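Local coordinates for protein DMATS type aromatic prenyltransferase (Micromonospora olivasterospora, PDB 6ZRY) that probably transfers a dimethylallyl group to the indole ring of tryptophan, as a DMATS-type aromatic prenyltransferase with the ABBA-barrel fold, at residues 194-199 / 213-218; 240-245 / 274-279; 251-256 / 281-286. All coordinates share one frame; numbering follows the deposited sequence.

Interaction 1. Residues 194-199 / 213-218; sequences RLTFFA and YLTHHE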
# COMPACT_ATOMS: atom_id res chain seq x y z
N ARG A 194 -12.24 -2.46 -9.59
CA ARG A 194 -11.01 -2.87 -10.29
C ARG A 194 -10.17 -3.68 -9.32
O ARG A 194 -10.05 -3.28 -8.16
CB ARG A 194 -10.28 -1.62 -10.81
CG ARG A 194 -11.03 -0.89 -11.93
CD ARG A 194 -10.70 -1.35 -13.31
NE ARG A 194 -9.30 -1.19 -13.64
CZ ARG A 194 -8.73 -0.08 -14.10
NH1 ARG A 194 -9.46 1.01 -14.32
NH2 ARG A 194 -7.43 -0.07 -14.34
N LEU A 195 -9.63 -4.79 -9.76
CA LEU A 195 -8.69 -5.63 -8.96
C LEU A 195 -7.28 -5.02 -9.06
O LEU A 195 -6.62 -5.11 -10.13
CB LEU A 195 -8.74 -7.07 -9.49
CG LEU A 195 -10.13 -7.72 -9.44
CD1 LEU A 195 -10.21 -8.90 -10.39
CD2 LEU A 195 -10.48 -8.14 -8.03
N THR A 196 -6.83 -4.40 -7.99
CA THR A 196 -5.69 -3.46 -8.03
C THR A 196 -4.42 -4.13 -7.53
O THR A 196 -3.37 -3.90 -8.13
CB THR A 196 -6.01 -2.18 -7.25
OG1 THR A 196 -7.18 -1.62 -7.86
CG2 THR A 196 -4.86 -1.20 -7.29
N PHE A 197 -4.48 -4.85 -6.42
CA PHE A 197 -3.30 -5.56 -5.88
C PHE A 197 -3.67 -6.96 -5.45
O PHE A 197 -4.72 -7.14 -4.83
CB PHE A 197 -2.69 -4.89 -4.64
CG PHE A 197 -2.21 -3.46 -4.82
CD1 PHE A 197 -1.22 -3.16 -5.73
CD2 PHE A 197 -2.74 -2.44 -4.05
CE1 PHE A 197 -0.75 -1.86 -5.86
CE2 PHE A 197 -2.28 -1.14 -4.18
CZ PHE A 197 -1.28 -0.85 -5.10
N PHE A 198 -2.78 -7.90 -5.73
CA PHE A 198 -2.79 -9.27 -5.19
C PHE A 198 -1.55 -9.39 -4.33
O PHE A 198 -0.46 -9.46 -4.91
CB PHE A 198 -2.84 -10.25 -6.36
CG PHE A 198 -2.95 -11.70 -5.98
CD1 PHE A 198 -1.83 -12.42 -5.56
CD2 PHE A 198 -4.15 -12.38 -6.12
CE1 PHE A 198 -1.94 -13.77 -5.23
CE2 PHE A 198 -4.26 -13.72 -5.78
CZ PHE A 198 -3.15 -14.41 -5.34
N ALA A 199 -1.69 -9.35 -3.01
CA ALA A 199 -0.58 -9.19 -2.06
C ALA A 199 -0.41 -10.47 -1.26
O ALA A 199 -1.40 -10.98 -0.78
CB ALA A 199 -0.81 -7.99 -1.18
N TYR A 213 -6.88 -6.22 -3.05
CA TYR A 213 -7.32 -4.81 -2.98
C TYR A 213 -8.21 -4.50 -4.17
O TYR A 213 -7.78 -4.82 -5.32
CB TYR A 213 -6.13 -3.88 -3.00
CG TYR A 213 -5.22 -3.88 -1.80
CD1 TYR A 213 -4.46 -4.99 -1.45
CD2 TYR A 213 -4.99 -2.70 -1.09
CE1 TYR A 213 -3.58 -4.97 -0.39
CE2 TYR A 213 -4.10 -2.67 -0.02
CZ TYR A 213 -3.39 -3.81 0.32
OH TYR A 213 -2.48 -3.81 1.34
N LEU A 214 -9.37 -3.91 -3.93
CA LEU A 214 -10.35 -3.46 -4.97
C LEU A 214 -10.39 -1.94 -4.94
O LEU A 214 -10.51 -1.40 -3.85
CB LEU A 214 -11.73 -4.00 -4.63
CG LEU A 214 -12.09 -5.39 -5.10
CD1 LEU A 214 -11.11 -6.41 -4.61
CD2 LEU A 214 -13.51 -5.75 -4.60
N THR A 215 -10.33 -1.30 -6.09
CA THR A 215 -10.50 0.15 -6.23
C THR A 215 -11.93 0.38 -6.67
O THR A 215 -12.35 -0.20 -7.69
CB THR A 215 -9.47 0.76 -7.19
OG1 THR A 215 -8.16 0.45 -6.68
CG2 THR A 215 -9.64 2.25 -7.34
N HIS A 216 -12.65 1.19 -5.91
CA HIS A 216 -14.07 1.52 -6.12
C HIS A 216 -14.16 2.90 -6.77
O HIS A 216 -14.18 3.89 -6.03
CB HIS A 216 -14.83 1.46 -4.79
CG HIS A 216 -14.77 0.14 -4.11
ND1 HIS A 216 -15.43 -0.98 -4.61
CD2 HIS A 216 -14.18 -0.25 -2.96
CE1 HIS A 216 -15.22 -2.00 -3.81
NE2 HIS A 216 -14.49 -1.58 -2.79
N HIS A 217 -14.20 2.97 -8.09
CA HIS A 217 -14.20 4.26 -8.83
C HIS A 217 -15.52 4.99 -8.62
O HIS A 217 -16.57 4.34 -8.68
CB HIS A 217 -13.87 4.03 -10.31
CG HIS A 217 -12.46 3.61 -10.51
ND1 HIS A 217 -11.41 4.53 -10.53
CD2 HIS A 217 -11.91 2.39 -10.61
CE1 HIS A 217 -10.28 3.88 -10.69
NE2 HIS A 217 -10.55 2.55 -10.74
N GLU A 218 -15.46 6.30 -8.35
CA GLU A 218 -16.63 7.21 -8.22
C GLU A 218 -17.72 6.50 -7.41
O GLU A 218 -18.81 6.22 -7.96
CB GLU A 218 -17.14 7.59 -9.61
CG GLU A 218 -16.19 8.49 -10.38
CD GLU A 218 -16.03 8.09 -11.83
OE1 GLU A 218 -16.31 8.93 -12.72
OE2 GLU A 218 -15.64 6.94 -12.08
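Thr196 and Phe197 both face Tyr213 across an antiparallel beta hairpin, which makes a classic beta bulge in the ABBA barrel. The backbone bonds carry the pairing. Arg194 and Thr215 form a hydrogen-bonded pair, with N-H to O bonds in both directions. Past the bulge, Tyr213 N gives a bond to Phe197 O at 2.9 Å. Tyr213 O takes Thr196 N at 2.9 Å and, weakly, Phe197 N at 3.5 Å, so one carbonyl serves both bulge residues.

The bulge turns Thr196 toward the partner strand. Its hydroxyl lies anti to the carbonyl carbon (chi1 -59°) and reaches the Thr215 hydroxyl, with OG1 to OG1 at 2.6 Å. This is a short hydrogen bond, and either could donate.

The aromatic contact is a T-shaped stack. The CD2 edge of Phe197 points at one face of Tyr213, and the ring planes stand at 89°. Thr196 CG2 lies over the centre of a Phe197 face. Tyr213 OH is bonded to Tyr148, and Phe197 touches the bound tryptophan, so this side of the hairpin faces the barrel interior.

Leu195 and Leu214 lie side by side on the other face, where Leu195 packs on helix 159-170. At the hairpin's open end, Arg194 turns its guanidinium to Glu152. Its aliphatic part meets the edge of the His217 ring, with Arg194 CG 3.6 Å from His217 CD2.

Interaction 2. Residues 240-245 / 274-279; sequences EEFCVV and YSIYVP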
# COMPACT_ATOMS: atom_id res chain seq x y z
N GLU A 240 -18.36 3.69 7.71
CA GLU A 240 -18.97 4.99 7.28
C GLU A 240 -18.48 6.13 8.16
O GLU A 240 -18.17 7.18 7.60
CB GLU A 240 -20.49 4.91 7.28
CG GLU A 240 -20.99 3.94 6.28
CD GLU A 240 -22.38 4.18 5.80
OE1 GLU A 240 -23.26 4.52 6.68
OE2 GLU A 240 -22.60 4.04 4.56
N GLU A 241 -18.43 5.95 9.49
CA GLU A 241 -17.95 7.00 10.44
C GLU A 241 -16.51 7.37 10.05
O GLU A 241 -16.17 8.57 10.03
CB GLU A 241 -18.01 6.52 11.89
CG GLU A 241 -19.43 6.52 12.46
CD GLU A 241 -19.65 5.78 13.78
OE1 GLU A 241 -20.81 5.79 14.26
OE2 GLU A 241 -18.70 5.21 14.30
N PHE A 242 -15.68 6.37 9.79
CA PHE A 242 -14.27 6.57 9.41
C PHE A 242 -14.22 7.40 8.13
O PHE A 242 -13.42 8.36 8.04
CB PHE A 242 -13.58 5.22 9.24
CG PHE A 242 -12.12 5.35 9.01
CD1 PHE A 242 -11.25 5.51 10.08
CD2 PHE A 242 -11.61 5.36 7.73
CE1 PHE A 242 -9.89 5.62 9.87
CE2 PHE A 242 -10.25 5.51 7.52
CZ PHE A 242 -9.40 5.62 8.60
N CYS A 243 -15.04 7.06 7.15
CA CYS A 243 -15.04 7.73 5.83
C CYS A 243 -15.51 9.18 5.96
O CYS A 243 -14.89 10.07 5.31
CB CYS A 243 -15.85 6.94 4.81
SG CYS A 243 -15.02 5.44 4.25
N VAL A 244 -16.55 9.44 6.78
CA VAL A 244 -17.09 10.81 7.03
C VAL A 244 -16.01 11.71 7.62
O VAL A 244 -15.88 12.83 7.15
CB VAL A 244 -18.32 10.77 7.94
CG1 VAL A 244 -18.67 12.15 8.50
CG2 VAL A 244 -19.50 10.16 7.22
N VAL A 245 -15.29 11.24 8.65
CA VAL A 245 -14.23 12.05 9.30
C VAL A 245 -13.10 12.25 8.30
O VAL A 245 -12.72 13.41 8.07
CB VAL A 245 -13.75 11.41 10.62
CG1 VAL A 245 -12.57 12.13 11.20
CG2 VAL A 245 -14.88 11.33 11.64
N TYR A 274 -10.64 -6.88 6.79
CA TYR A 274 -11.01 -5.81 5.86
C TYR A 274 -10.26 -4.55 6.24
O TYR A 274 -10.22 -4.24 7.43
CB TYR A 274 -12.51 -5.54 5.91
CG TYR A 274 -12.92 -4.43 4.99
CD1 TYR A 274 -13.05 -4.64 3.64
CD2 TYR A 274 -13.17 -3.15 5.49
CE1 TYR A 274 -13.40 -3.63 2.78
CE2 TYR A 274 -13.55 -2.13 4.64
CZ TYR A 274 -13.65 -2.36 3.29
OH TYR A 274 -14.01 -1.36 2.45
N SER A 275 -9.74 -3.82 5.26
CA SER A 275 -9.26 -2.43 5.43
C SER A 275 -9.92 -1.53 4.40
O SER A 275 -10.11 -1.97 3.29
CB SER A 275 -7.78 -2.32 5.34
OG SER A 275 -7.18 -3.07 6.38
N ILE A 276 -10.24 -0.33 4.80
CA ILE A 276 -10.70 0.78 3.93
C ILE A 276 -9.57 1.81 3.88
O ILE A 276 -8.98 2.12 4.95
CB ILE A 276 -12.05 1.36 4.43
CG1 ILE A 276 -12.54 2.51 3.55
CG2 ILE A 276 -12.02 1.80 5.88
CD1 ILE A 276 -12.95 2.12 2.17
N TYR A 277 -9.23 2.25 2.69
CA TYR A 277 -8.14 3.21 2.42
C TYR A 277 -8.75 4.44 1.81
O TYR A 277 -9.27 4.39 0.70
CB TYR A 277 -7.06 2.62 1.52
CG TYR A 277 -6.52 1.28 1.96
CD1 TYR A 277 -7.25 0.12 1.72
CD2 TYR A 277 -5.30 1.15 2.58
CE1 TYR A 277 -6.81 -1.11 2.14
CE2 TYR A 277 -4.82 -0.08 2.98
CZ TYR A 277 -5.57 -1.22 2.76
OH TYR A 277 -5.13 -2.46 3.14
N VAL A 278 -8.76 5.54 2.56
CA VAL A 278 -9.24 6.83 2.06
C VAL A 278 -8.04 7.62 1.55
O VAL A 278 -7.12 7.94 2.33
CB VAL A 278 -9.98 7.62 3.15
CG1 VAL A 278 -10.45 8.96 2.64
CG2 VAL A 278 -11.15 6.81 3.72
N PRO A 279 -8.06 8.05 0.27
CA PRO A 279 -7.01 8.91 -0.29
C PRO A 279 -7.29 10.36 0.12
O PRO A 279 -7.69 11.21 -0.72
CB PRO A 279 -7.14 8.65 -1.78
CG PRO A 279 -8.64 8.48 -1.97
CD PRO A 279 -9.09 7.73 -0.74
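Phe242 and Cys243 of helix 236-247 pack on Ile276 and Val278 of strand 273-278. The first shell is four apolar contacts, and no hydrogen bond crosses between the segments. Cys243 SG sits 3.9 Å from Ile276 CG1 and 4.1 Å from Val278 CG2. It therefore touches both strand residues. The Phe242 ring also spans the pair. Phe242 CD2 is 4.0 Å from Ile276 CG2, and Phe242 CE2 is 4.1 Å from Val278 CG2. Both methyls approach the ring obliquely. Phe242 and the two strand side chains run past each other in opposite directions.

Torsions set these positions. Phe242 holds CG anti to its own nitrogen (chi1 -173°), which carries the ring out from the helix to the strand. In Ile276 the CG1 branch goes to the sulfur and the CG2 methyl to the ring.

Further out, Leu332 of strand 327-333 touches both Phe242 and Ile276. Leu297 of helix 287-300 is a further neighbour of Phe242, and Val224 of helix 221-228 packs on Ile276. Strand alternation turns Tyr277 away from the helix. It touches the bound tryptophan and bonds through OH to Ser261.

The axes of segments 240-245 and 274-278 run nearly parallel, 13° apart, with a closest approach of 9.6 Å. A helix packed outside a strand whose other face looks into a ligand chamber is the layering of the ABBA prenyltransferase barrel.

Interaction 3. Residues 251-256 / 281-286; sequences RRFDGR and RSYVTD. With TRP (tryptophan), chain C.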
# COMPACT_ATOMS: atom_id res chain seq x y z
N ARG A 251 -19.79 11.95 0.76
CA ARG A 251 -20.45 10.61 0.68
C ARG A 251 -20.10 9.94 -0.65
O ARG A 251 -20.09 8.70 -0.69
CB ARG A 251 -21.98 10.71 0.79
CG ARG A 251 -22.50 11.10 2.17
CD ARG A 251 -24.00 10.83 2.27
NE ARG A 251 -24.26 9.43 1.91
CZ ARG A 251 -24.25 8.40 2.76
NH1 ARG A 251 -24.04 8.60 4.06
NH2 ARG A 251 -24.45 7.17 2.30
N ARG A 252 -19.93 10.73 -1.72
CA ARG A 252 -19.47 10.28 -3.05
C ARG A 252 -18.00 10.62 -3.16
O ARG A 252 -17.70 11.79 -3.19
CB ARG A 252 -20.16 11.02 -4.20
CG ARG A 252 -21.65 10.80 -4.31
CD ARG A 252 -22.21 11.13 -5.70
NE ARG A 252 -21.37 10.72 -6.85
CZ ARG A 252 -20.95 9.47 -7.14
NH1 ARG A 252 -21.25 8.45 -6.35
NH2 ARG A 252 -20.22 9.25 -8.22
N PHE A 253 -17.15 9.63 -3.22
CA PHE A 253 -15.69 9.84 -3.37
C PHE A 253 -15.41 9.88 -4.88
O PHE A 253 -14.95 8.88 -5.45
CB PHE A 253 -14.96 8.81 -2.50
CG PHE A 253 -15.09 9.09 -1.01
CD1 PHE A 253 -16.26 8.82 -0.32
CD2 PHE A 253 -14.02 9.64 -0.31
CE1 PHE A 253 -16.36 9.09 1.04
CE2 PHE A 253 -14.12 9.89 1.06
CZ PHE A 253 -15.29 9.62 1.73
N ASP A 254 -15.72 11.03 -5.49
CA ASP A 254 -15.60 11.30 -6.94
C ASP A 254 -14.23 11.90 -7.28
O ASP A 254 -13.95 12.06 -8.47
CB ASP A 254 -16.71 12.23 -7.43
CG ASP A 254 -18.03 11.52 -7.55
OD1 ASP A 254 -18.01 10.26 -7.63
OD2 ASP A 254 -19.06 12.23 -7.57
N GLY A 255 -13.41 12.20 -6.27
CA GLY A 255 -11.97 12.46 -6.47
C GLY A 255 -11.22 11.16 -6.59
O GLY A 255 -11.70 10.26 -7.30
N ARG A 256 -10.10 11.03 -5.90
CA ARG A 256 -9.35 9.77 -5.86
C ARG A 256 -10.24 8.73 -5.17
O ARG A 256 -10.99 9.07 -4.26
CB ARG A 256 -8.00 9.96 -5.20
CG ARG A 256 -7.07 10.82 -6.02
CD ARG A 256 -5.68 10.84 -5.44
NE ARG A 256 -4.83 11.84 -6.05
CZ ARG A 256 -4.11 11.68 -7.16
NH1 ARG A 256 -4.14 10.54 -7.84
NH2 ARG A 256 -3.38 12.69 -7.61
N ARG A 281 -5.68 12.97 0.73
CA ARG A 281 -5.05 14.10 -0.00
C ARG A 281 -6.02 14.69 -1.02
O ARG A 281 -5.86 15.88 -1.38
CB ARG A 281 -3.78 13.66 -0.73
CG ARG A 281 -4.00 12.67 -1.87
CD ARG A 281 -2.64 12.24 -2.35
NE ARG A 281 -2.56 11.38 -3.50
CZ ARG A 281 -2.86 10.08 -3.55
NH1 ARG A 281 -3.37 9.45 -2.51
NH2 ARG A 281 -2.65 9.41 -4.67
N SER A 282 -6.99 13.93 -1.49
CA SER A 282 -7.95 14.36 -2.54
C SER A 282 -9.12 15.15 -1.91
O SER A 282 -9.86 15.77 -2.66
CB SER A 282 -8.44 13.16 -3.31
OG SER A 282 -9.22 13.52 -4.43
N TYR A 283 -9.26 15.15 -0.59
CA TYR A 283 -10.49 15.63 0.11
C TYR A 283 -10.15 16.68 1.17
O TYR A 283 -11.01 16.94 2.01
CB TYR A 283 -11.23 14.41 0.65
CG TYR A 283 -11.66 13.49 -0.46
CD1 TYR A 283 -12.72 13.81 -1.28
CD2 TYR A 283 -10.91 12.35 -0.79
CE1 TYR A 283 -13.11 13.00 -2.33
CE2 TYR A 283 -11.28 11.53 -1.84
CZ TYR A 283 -12.38 11.86 -2.63
OH TYR A 283 -12.75 11.06 -3.68
N VAL A 284 -8.98 17.29 1.08
CA VAL A 284 -8.53 18.34 2.04
C VAL A 284 -7.97 19.53 1.26
O VAL A 284 -7.65 19.36 0.07
CB VAL A 284 -7.48 17.79 3.01
CG1 VAL A 284 -8.04 16.71 3.93
CG2 VAL A 284 -6.24 17.28 2.26
N THR A 285 -7.80 20.67 1.93
CA THR A 285 -7.14 21.87 1.38
C THR A 285 -5.63 21.67 1.42
O THR A 285 -4.94 22.19 0.53
CB THR A 285 -7.60 23.13 2.12
OG1 THR A 285 -7.42 22.96 3.53
CG2 THR A 285 -9.04 23.43 1.80
N ASP A 286 -5.13 20.96 2.42
CA ASP A 286 -3.69 20.90 2.73
C ASP A 286 -3.44 19.84 3.81
O ASP A 286 -4.38 19.33 4.36
CB ASP A 286 -3.21 22.29 3.18
CG ASP A 286 -3.97 22.82 4.37
OD1 ASP A 286 -3.82 22.25 5.46
OD2 ASP A 286 -4.72 23.77 4.18
N TRP C . -0.06 6.09 -5.36
CA TRP C . -1.01 5.01 -5.82
C TRP C . -2.45 5.44 -5.53
O TRP C . -3.39 4.80 -6.04
CB TRP C . -0.67 3.65 -5.17
CG TRP C . -0.80 3.62 -3.68
CD1 TRP C . 0.13 4.01 -2.76
CD2 TRP C . -1.92 3.13 -2.93
NE1 TRP C . -0.34 3.82 -1.49
CE2 TRP C . -1.59 3.27 -1.56
CE3 TRP C . -3.17 2.58 -3.27
CZ2 TRP C . -2.47 2.90 -0.54
CZ3 TRP C . -4.03 2.22 -2.26
CH2 TRP C . -3.69 2.37 -0.91
OXT TRP C . -2.69 6.42 -4.79
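Tyr283 lies against the turn at 253-256, and Arg256 reaches from that turn to Arg281. These two residues, Tyr283 and Arg256, bury the most surface here. Tyr283 OH donates to Arg256 O at 2.7 Å, approaching 27° from the carbonyl plane. Phe253, at the centre of an inverse gamma turn, directs its ring edge at one Tyr283 face, with planes at 65° and Phe253 CD2 3.6 Å from Tyr283 CZ. On the opposite face of the tyrosine lies its neighbour Ser282 OG. A phenylalanine in place of Tyr283 would probably leave Arg256 O without its hydroxyl donor, so the turn would be held less firmly.

Arg256 is also gripped through its backbone. Arg256 N gives a nearly straight bond to Ser282 OG at 3.0 Å. The Arg256 side chain then extends from CG to NE and crosses Arg281 at about a right angle. Arg256 CD lies over the centre of the Arg281 guanidinium, 3.4 Å from Arg281 NH2. The two guanidinium planes are only 17° apart.

Asp56 forms salt bridges with both arginines, through Arg281 NE and Arg256 NH2. Arg281 NH1 bonds to Ala328 O. At the edge of the same guanidinium, Arg281 NH2 donates to tryptophan OXT at 3.0 Å. The shared aspartate and the ligand carboxylate are likely to balance the two adjacent positive charges. The bonds to Asp56 and Ala328 probably hold Arg281 in place to meet the carboxylate of the bound tryptophan, the likely substrate.

In the fold
Going from the N terminus, interaction 1 comes first. It closes the short hairpin of strands 193-201 and 209-220 before the other two open. Interactions 2 and 3 then cross, because their segments alternate: 240-245, 251-256, 274-279, 281-286. Interaction 2 closes a 28-residue loop and sets helix 236-247 against strand 273-278. Interaction 3 closes one of 24 residues and ties the turn after strand 252-253 to the loop before helix 287-300. All three reach one curled antiparallel sheet, in which strand 252-253 neighbours strand 209-220. Tyr213 packs on Tyr277 between interactions 1 and 2, and Val278 meets Phe253 between 2 and 3. Together they join the barrel wall, its outer helices and the rim at the tryptophan carboxylate.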